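Local coordinates for cell cycle serine/threonine-protein kinase CDC5/MSD2 (Saccharomyces cerevisiae, PDB 6MF4), which phosphorylates proteins on serine and threonine to drive mitotic exit, and is represented here by its phosphoprotein-binding polo-box domain, at residues L131-D135 with A136-W140; F212-S215 with D216-Q220; G259-P262 with G263-E266. All blocks are in the same frame, centred on the assembly; numbering follows the deposited sequence.

In the fold
All three contacts are tight chain reversals in the polo-box domain, met in the order interaction 1, interaction 2, interaction 3. Interaction 1 is a hairpin of the six-stranded antiparallel sheet in the first polo box, and carries a zinc ligand. Interactions 2 and 3 belong to the second polo box: 212-220 turns between two neighbouring strands of the other antiparallel sheet, near the centre of the molecule, while 259-266 is a surface turn between helices 252-258 and 269-283. The centres of interactions 1 and 2 lie about 20 Å apart, those of 2 and 3 about 23 Å. Interactions 1 and 3, about 37 Å apart, lie on opposite sides of the chain's centre.

Interaction 1: L131-D135 with A136-W140; sequences LRLAD and AEEFW. With ZN (zinc ion), chain C.
Asp135 folds its carboxylate forward over the loop of a β hairpin in the first polo box and accepts the backbone N-H groups of Glu137 and Glu138. Strands 129-132 and 138-145 run antiparallel, Leu131 and Trp140 forming a hydrogen-bonded pair, and a type I turn from Leu133 to Ala136 begins the reversal. With CG set between its backbone N and carbonyl carbon (chi1 56°), Asp135 brings OD1 2.8 Å from Glu137 N and 3.0 Å from Glu138 N. Both donors approach from one face of the carboxylate, Glu138 N on the syn side and Glu137 N from above the plane, while OD2 bonds to the hydroxyl of Tyr193. With an alanine here, these two N-H groups would probably lose their shared acceptor and the loop beside the zinc ligand would be less firmly held.

On the face bearing Leu131 and Trp140, two leucines meet the indole obliquely at the same carbon: Leu133 CD1 lies 3.8 Å from Trp140 CD1, and Leu131 CD2 is a little farther off. Trp140 NE1 bonds to Asp197. The extended chain of Arg132 carries its guanidinium to Ala136, whose CA sits over one face, offset toward the rim. The carboxylates of Asp135 and Glu138 stand almost perpendicular, 88° apart. With His154 and His194 completing the modelled site, Glu138 OE1 binds the zinc ion at 2.0 Å.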
ATOM      1  N   LEU A 131      14.009   2.275   2.890  1.00 16.89           N
ATOM      2  CA  LEU A 131      13.579   1.499   1.743  1.00 16.18           C
ATOM      3  C   LEU A 131      14.819   1.061   0.969  1.00 15.55           C
ATOM      4  O   LEU A 131      15.463   1.863   0.303  1.00 15.61           O
ATOM      5  CB  LEU A 131      12.632   2.310   0.855  1.00 14.28           C
ATOM      6  CG  LEU A 131      12.020   1.548  -0.325  1.00 19.58           C
ATOM      7  CD1 LEU A 131      11.044   0.484   0.162  1.00 19.67           C
ATOM      8  CD2 LEU A 131      11.340   2.506  -1.291  1.00 21.19           C
ATOM      9  N   ARG A 132      15.146  -0.220   1.093  1.00 15.23           N
ATOM     10  CA  ARG A 132      16.298  -0.823   0.432  1.00 15.68           C
ATOM     11  C   ARG A 132      15.917  -1.290  -0.971  1.00 17.05           C
ATOM     12  O   ARG A 132      15.087  -2.186  -1.123  1.00 17.71           O
ATOM     13  CB  ARG A 132      16.805  -1.993   1.279  1.00 17.90           C
ATOM     14  CG  ARG A 132      17.977  -2.793   0.733  1.00 24.97           C
ATOM     15  CD  ARG A 132      17.952  -4.171   1.379  1.00 28.85           C
ATOM     16  NE  ARG A 132      19.147  -4.977   1.132  1.00 30.13           N
ATOM     17  CZ  ARG A 132      19.279  -5.856   0.141  1.00 32.52           C
ATOM     18  NH1 ARG A 132      18.302  -6.043  -0.744  1.00 30.59           N
ATOM     19  NH2 ARG A 132      20.408  -6.541   0.025  1.00 31.99           N
ATOM     20  N   LEU A 133      16.521  -0.696  -1.997  1.00 17.21           N
ATOM     21  CA  LEU A 133      16.195  -1.081  -3.365  1.00 16.90           C
ATOM     22  C   LEU A 133      16.689  -2.489  -3.657  1.00 16.48           C
ATOM     23  O   LEU A 133      17.635  -2.979  -3.041  1.00 17.90           O
ATOM     24  CB  LEU A 133      16.780  -0.096  -4.379  1.00 19.07           C
ATOM     25  CG  LEU A 133      15.909   1.134  -4.645  1.00 23.45           C
ATOM     26  CD1 LEU A 133      16.002   2.109  -3.497  1.00 26.33           C
ATOM     27  CD2 LEU A 133      16.290   1.809  -5.951  1.00 24.43           C
ATOM     28  N   ALA A 134      16.023  -3.138  -4.604  1.00 17.18           N
ATOM     29  CA  ALA A 134      16.316  -4.517  -4.951  1.00 18.47           C
ATOM     30  C   ALA A 134      17.738  -4.685  -5.482  1.00 19.64           C
ATOM     31  O   ALA A 134      18.273  -5.792  -5.486  1.00 21.20           O
ATOM     32  CB  ALA A 134      15.312  -5.011  -5.975  1.00 20.98           C
ATOM     33  N   ASP A 135      18.350  -3.594  -5.928  1.00 18.14           N
ATOM     34  CA  ASP A 135      19.693  -3.673  -6.494  1.00 16.21           C
ATOM     35  C   ASP A 135      20.754  -3.909  -5.416  1.00 20.18           C
ATOM     36  O   ASP A 135      21.913  -4.182  -5.726  1.00 20.54           O
ATOM     37  CB  ASP A 135      20.018  -2.407  -7.298  1.00 17.96           C
ATOM     38  CG  ASP A 135      19.881  -1.126  -6.487  1.00 20.96           C
ATOM     39  OD1 ASP A 135      20.048  -1.150  -5.251  1.00 18.93           O
ATOM     40  OD2 ASP A 135      19.635  -0.071  -7.107  1.00 23.10           O
ATOM     41  N   ALA A 136      20.346  -3.816  -4.154  1.00 20.13           N
ATOM     42  CA  ALA A 136      21.247  -4.018  -3.023  1.00 21.97           C
ATOM     43  C   ALA A 136      22.423  -3.044  -3.036  1.00 22.94           C
ATOM     44  O   ALA A 136      23.502  -3.369  -2.540  1.00 30.27           O
ATOM     45  CB  ALA A 136      21.766  -5.460  -3.006  1.00 27.67           C
ATOM     46  N   GLU A 137      22.214  -1.854  -3.595  1.00 20.01           N
ATOM     47  CA  GLU A 137      23.243  -0.809  -3.570  1.00 23.38           C
ATOM     48  C   GLU A 137      22.696   0.552  -3.137  1.00 29.21           C
ATOM     49  O   GLU A 137      23.429   1.351  -2.553  1.00 25.88           O
ATOM     50  CB  GLU A 137      23.915  -0.683  -4.947  1.00 33.24           C
ATOM     51  CG  GLU A 137      24.780   0.581  -5.156  1.00 51.69           C
ATOM     52  CD  GLU A 137      25.882   0.773  -4.115  1.00 70.20           C
ATOM     53  OE1 GLU A 137      26.587   1.803  -4.189  1.00 51.27           O
ATOM     54  OE2 GLU A 137      26.054  -0.089  -3.226  1.00 64.50           O
ATOM     55  N   GLU A 138      21.424   0.818  -3.420  1.00 19.77           N
ATOM     56  CA  GLU A 138      20.825   2.105  -3.067  1.00 16.08           C
ATOM     57  C   GLU A 138      19.722   1.947  -2.027  1.00 18.64           C
ATOM     58  O   GLU A 138      19.044   0.920  -1.981  1.00 18.84           O
ATOM     59  CB  GLU A 138      20.251   2.793  -4.308  1.00 20.22           C
ATOM     60  CG  GLU A 138      21.250   2.982  -5.440  1.00 23.36           C
ATOM     61  CD  GLU A 138      20.889   4.142  -6.346  1.00 21.13           C
ATOM     62  OE1 GLU A 138      19.683   4.370  -6.576  1.00 19.60           O
ATOM     63  OE2 GLU A 138      21.813   4.833  -6.828  1.00 20.80           O
ATOM     64  N   PHE A 139      19.542   2.970  -1.195  1.00 13.89           N
ATOM     65  CA  PHE A 139      18.391   3.006  -0.300  1.00 14.38           C
ATOM     66  C   PHE A 139      17.933   4.436  -0.057  1.00 16.25           C
ATOM     67  O   PHE A 139      18.692   5.391  -0.237  1.00 16.13           O
ATOM     68  CB  PHE A 139      18.700   2.297   1.033  1.00 15.84           C
ATOM     69  CG  PHE A 139      19.643   3.043   1.940  1.00 17.30           C
ATOM     70  CD1 PHE A 139      21.013   2.858   1.843  1.00 19.17           C
ATOM     71  CD2 PHE A 139      19.157   3.898   2.918  1.00 18.36           C
ATOM     72  CE1 PHE A 139      21.884   3.525   2.696  1.00 19.11           C
ATOM     73  CE2 PHE A 139      20.021   4.568   3.770  1.00 19.60           C
ATOM     74  CZ  PHE A 139      21.388   4.388   3.650  1.00 17.59           C
ATOM     75  N   TRP A 140      16.662   4.558   0.318  1.00 15.66           N
ATOM     76  CA  TRP A 140      16.077   5.807   0.784  1.00 12.14           C
ATOM     77  C   TRP A 140      15.929   5.787   2.294  1.00 14.13           C
ATOM     78  O   TRP A 140      15.480   4.791   2.854  1.00 15.16           O
ATOM     79  CB  TRP A 140      14.690   6.040   0.181  1.00 14.76           C
ATOM     80  CG  TRP A 140      14.637   6.222  -1.287  1.00 17.15           C
ATOM     81  CD1 TRP A 140      14.290   5.287  -2.218  1.00 20.81           C
ATOM     82  CD2 TRP A 140      14.912   7.426  -2.010  1.00 18.21           C
ATOM     83  NE1 TRP A 140      14.334   5.833  -3.477  1.00 18.90           N
ATOM     84  CE2 TRP A 140      14.717   7.145  -3.378  1.00 20.49           C
ATOM     85  CE3 TRP A 140      15.303   8.715  -1.635  1.00 17.33           C
ATOM     86  CZ2 TRP A 140      14.902   8.103  -4.371  1.00 22.77           C
ATOM     87  CZ3 TRP A 140      15.484   9.669  -2.625  1.00 19.51           C
ATOM     88  CH2 TRP A 140      15.282   9.358  -3.976  1.00 22.25           C
TER
HETATM   89 ZN    ZN C 802      19.358   6.230  -7.163  1.00 29.45          ZN

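Interaction 2: F212-S215 with D216-Q220; sequences FELS and DGTFQ
The Phe219 ring has Glu213 beside it and a water over one face, the water oxygen standing 3.3 Å above the ring centre. That water donates to both Leu214 O and Thr218 O, bridging the two arms where they diverge into the turn. Glu213 comes to the ring obliquely, chiefly with CG, which lies 3.5 Å from Phe219 CE2; OE1 also comes close to that ring carbon, and the carboxylate plane is tilted only 23° from that of the ring. The carboxylate itself makes a salt bridge with Arg202, and helix 56-82 packs against both side chains.

On the other face of the hairpin, Phe212 and Gln220 lie side by side and point the same way, with Phe212 CD2 4.1 Å from Gln220 CB. Their ring and amide planes are turned steeply, 71° apart. The amide oxygen accepts the backbone N-H of Val99, and the phenyl ring meets Trp102 edge-to-face.

At the turn, Leu214 N bonds to Thr218 O at 2.9 Å, nearly in line with the carbonyl, whereas Gly217 N meets Leu214 O from above its plane. Gly217 has a positive phi of 96° that would press a side chain against the preceding carbonyl oxygen. Asp216 turns its carboxylate toward the following chain, and OD1 accepts from Thr218 N at 3.1 Å in an Asx turn. The two backbone bonds and the glycine define a type I turn with a G1 β bulge, accompanied by the Asx turn, a classic way to close a β hairpin, here joining adjacent strands 209-214 and 219-223 of the second polo box.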
ATOM      1  N   PHE A 212      -2.871  -2.155   3.764  1.00 14.85           N
ATOM      2  CA  PHE A 212      -1.642  -1.427   3.465  1.00 17.13           C
ATOM      3  C   PHE A 212      -1.959  -0.166   2.675  1.00 17.37           C
ATOM      4  O   PHE A 212      -2.686  -0.210   1.681  1.00 18.00           O
ATOM      5  CB  PHE A 212      -0.660  -2.296   2.673  1.00 15.25           C
ATOM      6  CG  PHE A 212      -0.273  -3.573   3.364  1.00 14.04           C
ATOM      7  CD1 PHE A 212       0.564  -3.556   4.467  1.00 18.68           C
ATOM      8  CD2 PHE A 212      -0.734  -4.794   2.902  1.00 22.02           C
ATOM      9  CE1 PHE A 212       0.925  -4.730   5.100  1.00 17.62           C
ATOM     10  CE2 PHE A 212      -0.370  -5.973   3.529  1.00 22.84           C
ATOM     11  CZ  PHE A 212       0.464  -5.941   4.626  1.00 21.58           C
ATOM     12  N   GLU A 213      -1.403   0.953   3.123  1.00 14.17           N
ATOM     13  CA  GLU A 213      -1.558   2.236   2.447  1.00 14.54           C
ATOM     14  C   GLU A 213      -0.206   2.653   1.868  1.00 17.19           C
ATOM     15  O   GLU A 213       0.696   3.049   2.602  1.00 16.04           O
ATOM     16  CB  GLU A 213      -2.102   3.286   3.422  1.00 17.57           C
ATOM     17  CG  GLU A 213      -3.419   2.863   4.057  1.00 19.39           C
ATOM     18  CD  GLU A 213      -3.921   3.822   5.121  1.00 19.99           C
ATOM     19  OE1 GLU A 213      -4.146   5.013   4.813  1.00 22.17           O
ATOM     20  OE2 GLU A 213      -4.105   3.373   6.271  1.00 20.54           O
ATOM     21  N   LEU A 214      -0.068   2.523   0.551  1.00 16.32           N
ATOM     22  CA  LEU A 214       1.197   2.801  -0.130  1.00 15.38           C
ATOM     23  C   LEU A 214       1.287   4.253  -0.566  1.00 18.44           C
ATOM     24  O   LEU A 214       0.271   4.926  -0.744  1.00 19.01           O
ATOM     25  CB  LEU A 214       1.368   1.885  -1.342  1.00 18.56           C
ATOM     26  CG  LEU A 214       1.316   0.381  -1.061  1.00 18.64           C
ATOM     27  CD1 LEU A 214       1.525  -0.406  -2.344  1.00 20.91           C
ATOM     28  CD2 LEU A 214       2.345  -0.020  -0.013  1.00 21.39           C
ATOM     29  N   SER A 215       2.515   4.723  -0.760  1.00 18.05           N
ATOM     30  CA  SER A 215       2.771   6.144  -0.944  1.00 18.12           C
ATOM     31  C   SER A 215       2.296   6.693  -2.288  1.00 21.61           C
ATOM     32  O   SER A 215       2.280   7.909  -2.478  1.00 22.97           O
ATOM     33  CB  SER A 215       4.267   6.423  -0.778  1.00 19.79           C
ATOM     34  OG  SER A 215       5.030   5.716  -1.740  1.00 17.60           O
ATOM     35  N   ASP A 216       1.917   5.818  -3.215  1.00 19.02           N
ATOM     36  CA  ASP A 216       1.386   6.271  -4.501  1.00 23.79           C
ATOM     37  C   ASP A 216      -0.142   6.331  -4.497  1.00 28.46           C
ATOM     38  O   ASP A 216      -0.756   6.637  -5.517  1.00 24.75           O
ATOM     39  CB  ASP A 216       1.872   5.367  -5.640  1.00 24.76           C
ATOM     40  CG  ASP A 216       1.452   3.919  -5.471  1.00 30.93           C
ATOM     41  OD1 ASP A 216       0.879   3.571  -4.419  1.00 24.14           O
ATOM     42  OD2 ASP A 216       1.714   3.118  -6.394  1.00 32.10           O
ATOM     43  N   GLY A 217      -0.750   6.042  -3.349  1.00 24.42           N
ATOM     44  CA  GLY A 217      -2.196   6.122  -3.209  1.00 28.05           C
ATOM     45  C   GLY A 217      -2.901   4.792  -3.395  1.00 26.29           C
ATOM     46  O   GLY A 217      -4.130   4.719  -3.346  1.00 25.71           O
ATOM     47  N   THR A 218      -2.126   3.735  -3.609  1.00 23.07           N
ATOM     48  CA  THR A 218      -2.683   2.394  -3.726  1.00 20.17           C
ATOM     49  C   THR A 218      -2.979   1.811  -2.349  1.00 19.34           C
ATOM     50  O   THR A 218      -2.207   1.993  -1.405  1.00 20.48           O
ATOM     51  CB  THR A 218      -1.725   1.464  -4.499  1.00 21.30           C
ATOM     52  OG1 THR A 218      -1.681   1.871  -5.871  1.00 27.60           O
ATOM     53  CG2 THR A 218      -2.175   0.005  -4.432  1.00 27.49           C
ATOM     54  N   PHE A 219      -4.116   1.128  -2.246  1.00 17.80           N
ATOM     55  CA  PHE A 219      -4.501   0.419  -1.031  1.00 15.61           C
ATOM     56  C   PHE A 219      -4.525  -1.070  -1.303  1.00 21.33           C
ATOM     57  O   PHE A 219      -5.096  -1.506  -2.299  1.00 22.65           O
ATOM     58  CB  PHE A 219      -5.875   0.881  -0.539  1.00 17.49           C
ATOM     59  CG  PHE A 219      -5.912   2.314  -0.092  1.00 18.96           C
ATOM     60  CD1 PHE A 219      -6.104   3.336  -1.005  1.00 18.05           C
ATOM     61  CD2 PHE A 219      -5.759   2.639   1.244  1.00 23.25           C
ATOM     62  CE1 PHE A 219      -6.145   4.654  -0.590  1.00 20.09           C
ATOM     63  CE2 PHE A 219      -5.799   3.957   1.663  1.00 23.41           C
ATOM     64  CZ  PHE A 219      -5.988   4.963   0.744  1.00 18.07           C
ATOM     65  N   GLN A 220      -3.899  -1.848  -0.427  1.00 14.84           N
ATOM     66  CA  GLN A 220      -3.903  -3.298  -0.563  1.00 17.14           C
ATOM     67  C   GLN A 220      -4.568  -3.934   0.644  1.00 18.60           C
ATOM     68  O   GLN A 220      -4.343  -3.517   1.781  1.00 19.10           O
ATOM     69  CB  GLN A 220      -2.482  -3.834  -0.727  1.00 17.92           C
ATOM     70  CG  GLN A 220      -2.424  -5.329  -0.940  1.00 17.48           C
ATOM     71  CD  GLN A 220      -1.022  -5.808  -1.238  1.00 20.09           C
ATOM     72  OE1 GLN A 220      -0.207  -5.065  -1.786  1.00 19.18           O
ATOM     73  NE2 GLN A 220      -0.727  -7.048  -0.864  1.00 17.64           N
TER
HETATM   74  O   HOH W   1      -2.761   4.693  -0.052  1.00 24.37           O

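Interaction 3: G259-P262 with G263-E266; sequences GEIP and GYPE
Ile261 holds CG2 anti to its own backbone N, while Tyr264 keeps CG anti to its carbonyl carbon (chi1 -62°), and these torsions put the methyl group and the ring on the same side of the turn. Ile261 CG2 thereby reaches to 4.1 Å from Tyr264 CD2, the two side chains meeting obliquely. The same ring carbon, Tyr264 CD2, also comes within 3.4 Å of the carbonyl oxygen of Pro262, so the ring borders the peptide of the turn as well as the methyl. Beyond it the ring meets that of Tyr240, with planes inclined to each other, which places the turn against the sheet of the second polo box.

Beneath these side chains lies a type II β turn from Ile261 to Tyr264, in the loop leading from helix 252-258 to helix 269-283. Tyr264 N donates to Ile261 O at 3.1 Å, coming from well above the carbonyl plane. Pro262 and Gly263 fill the two central positions. The positive phi of Gly263, 89°, would push a side chain into the carbonyl oxygen of Pro262, which explains the glycine; the ring of Pro262 holds its own phi (-56°) near the value required at the second position of a type II turn.

On the approach to the turn, Glu260 stretches across to Pro265, its OE2 3.9 Å from Pro265 CA. The carboxylate makes only van der Waals contact with CA and CB of that proline. Tyr264 O is bonded to the hydroxyl of Ser267. With a single backbone hydrogen bond and otherwise light van der Waals contacts between its arms, this surface turn probably owes its shape more to the conformational limits of the Pro-Gly pair than to side-chain attraction.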
ATOM      1  N   GLY A 259     -20.294  -8.798 -11.266  1.00 38.76           N
ATOM      2  CA  GLY A 259     -20.797  -9.325 -10.007  1.00 39.78           C
ATOM      3  C   GLY A 259     -19.741 -10.007  -9.157  1.00 48.89           C
ATOM      4  O   GLY A 259     -19.928 -10.197  -7.955  1.00 43.82           O
ATOM      5  N   GLU A 260     -18.627 -10.373  -9.779  1.00 40.16           N
ATOM      6  CA  GLU A 260     -17.569 -11.097  -9.087  1.00 38.71           C
ATOM      7  C   GLU A 260     -16.263 -10.963  -9.852  1.00 35.37           C
ATOM      8  O   GLU A 260     -16.248 -10.469 -10.977  1.00 33.78           O
ATOM      9  CB  GLU A 260     -17.952 -12.569  -8.932  1.00 44.85           C
ATOM     10  CG  GLU A 260     -18.701 -13.133 -10.138  1.00 54.34           C
ATOM     11  CD  GLU A 260     -19.009 -14.616  -9.999  1.00 60.36           C
ATOM     12  OE1 GLU A 260     -18.892 -15.339 -11.012  1.00 51.85           O
ATOM     13  OE2 GLU A 260     -19.385 -15.055  -8.889  1.00 61.65           O
ATOM     14  N   ILE A 261     -15.165 -11.389  -9.237  1.00 31.75           N
ATOM     15  CA  ILE A 261     -13.883 -11.416  -9.928  1.00 31.08           C
ATOM     16  C   ILE A 261     -13.949 -12.495 -11.007  1.00 36.97           C
ATOM     17  O   ILE A 261     -14.269 -13.648 -10.705  1.00 35.23           O
ATOM     18  CB  ILE A 261     -12.703 -11.716  -8.973  1.00 31.64           C
ATOM     19  CG1 ILE A 261     -12.652 -10.705  -7.819  1.00 35.79           C
ATOM     20  CG2 ILE A 261     -11.381 -11.734  -9.743  1.00 32.73           C
ATOM     21  CD1 ILE A 261     -12.256  -9.288  -8.224  1.00 40.81           C
ATOM     22  N   PRO A 262     -13.673 -12.126 -12.271  1.00 30.61           N
ATOM     23  CA  PRO A 262     -13.590 -13.151 -13.316  1.00 36.88           C
ATOM     24  C   PRO A 262     -12.575 -14.242 -12.993  1.00 35.21           C
ATOM     25  O   PRO A 262     -11.428 -13.943 -12.649  1.00 33.52           O
ATOM     26  CB  PRO A 262     -13.161 -12.353 -14.550  1.00 38.92           C
ATOM     27  CG  PRO A 262     -13.723 -11.006 -14.321  1.00 35.83           C
ATOM     28  CD  PRO A 262     -13.584 -10.769 -12.841  1.00 37.13           C
ATOM     29  N   GLY A 263     -13.010 -15.494 -13.090  1.00 44.04           N
ATOM     30  CA  GLY A 263     -12.137 -16.634 -12.874  1.00 42.31           C
ATOM     31  C   GLY A 263     -12.071 -17.111 -11.433  1.00 41.74           C
ATOM     32  O   GLY A 263     -11.503 -18.169 -11.160  1.00 40.71           O
ATOM     33  N   TYR A 264     -12.652 -16.343 -10.514  1.00 35.70           N
ATOM     34  CA  TYR A 264     -12.555 -16.650  -9.089  1.00 38.21           C
ATOM     35  C   TYR A 264     -13.874 -16.429  -8.355  1.00 36.44           C
ATOM     36  O   TYR A 264     -13.984 -15.538  -7.513  1.00 35.14           O
ATOM     37  CB  TYR A 264     -11.446 -15.811  -8.456  1.00 33.74           C
ATOM     38  CG  TYR A 264     -10.093 -16.117  -9.046  1.00 39.20           C
ATOM     39  CD1 TYR A 264      -9.323 -17.161  -8.553  1.00 42.25           C
ATOM     40  CD2 TYR A 264      -9.594 -15.383 -10.114  1.00 39.83           C
ATOM     41  CE1 TYR A 264      -8.090 -17.456  -9.094  1.00 40.55           C
ATOM     42  CE2 TYR A 264      -8.360 -15.670 -10.662  1.00 42.36           C
ATOM     43  CZ  TYR A 264      -7.614 -16.710 -10.150  1.00 41.54           C
ATOM     44  OH  TYR A 264      -6.383 -17.002 -10.690  1.00 47.16           O
ATOM     45  N   PRO A 265     -14.877 -17.259  -8.666  1.00 34.44           N
ATOM     46  CA  PRO A 265     -16.204 -17.150  -8.048  1.00 35.32           C
ATOM     47  C   PRO A 265     -16.191 -17.374  -6.535  1.00 35.85           C
ATOM     48  O   PRO A 265     -17.164 -17.019  -5.872  1.00 43.31           O
ATOM     49  CB  PRO A 265     -17.021 -18.239  -8.755  1.00 37.29           C
ATOM     50  CG  PRO A 265     -16.040 -19.112  -9.440  1.00 35.46           C
ATOM     51  CD  PRO A 265     -14.816 -18.312  -9.693  1.00 35.11           C
ATOM     52  N   GLU A 266     -15.112 -17.947  -6.003  1.00 28.59           N
ATOM     53  CA  GLU A 266     -15.018 -18.215  -4.571  1.00 31.55           C
ATOM     54  C   GLU A 266     -14.459 -17.038  -3.784  1.00 35.99           C
ATOM     55  O   GLU A 266     -14.328 -17.113  -2.562  1.00 34.78           O
ATOM     56  CB  GLU A 266     -14.144 -19.449  -4.305  1.00 29.96           C
ATOM     57  CG  GLU A 266     -12.639 -19.266  -4.544  1.00 28.01           C
ATOM     58  CD  GLU A 266     -12.231 -19.462  -5.991  1.00 27.90           C
ATOM     59  OE1 GLU A 266     -13.098 -19.351  -6.884  1.00 27.98           O
ATOM     60  OE2 GLU A 266     -11.035 -19.731  -6.232  1.00 29.64           O
TER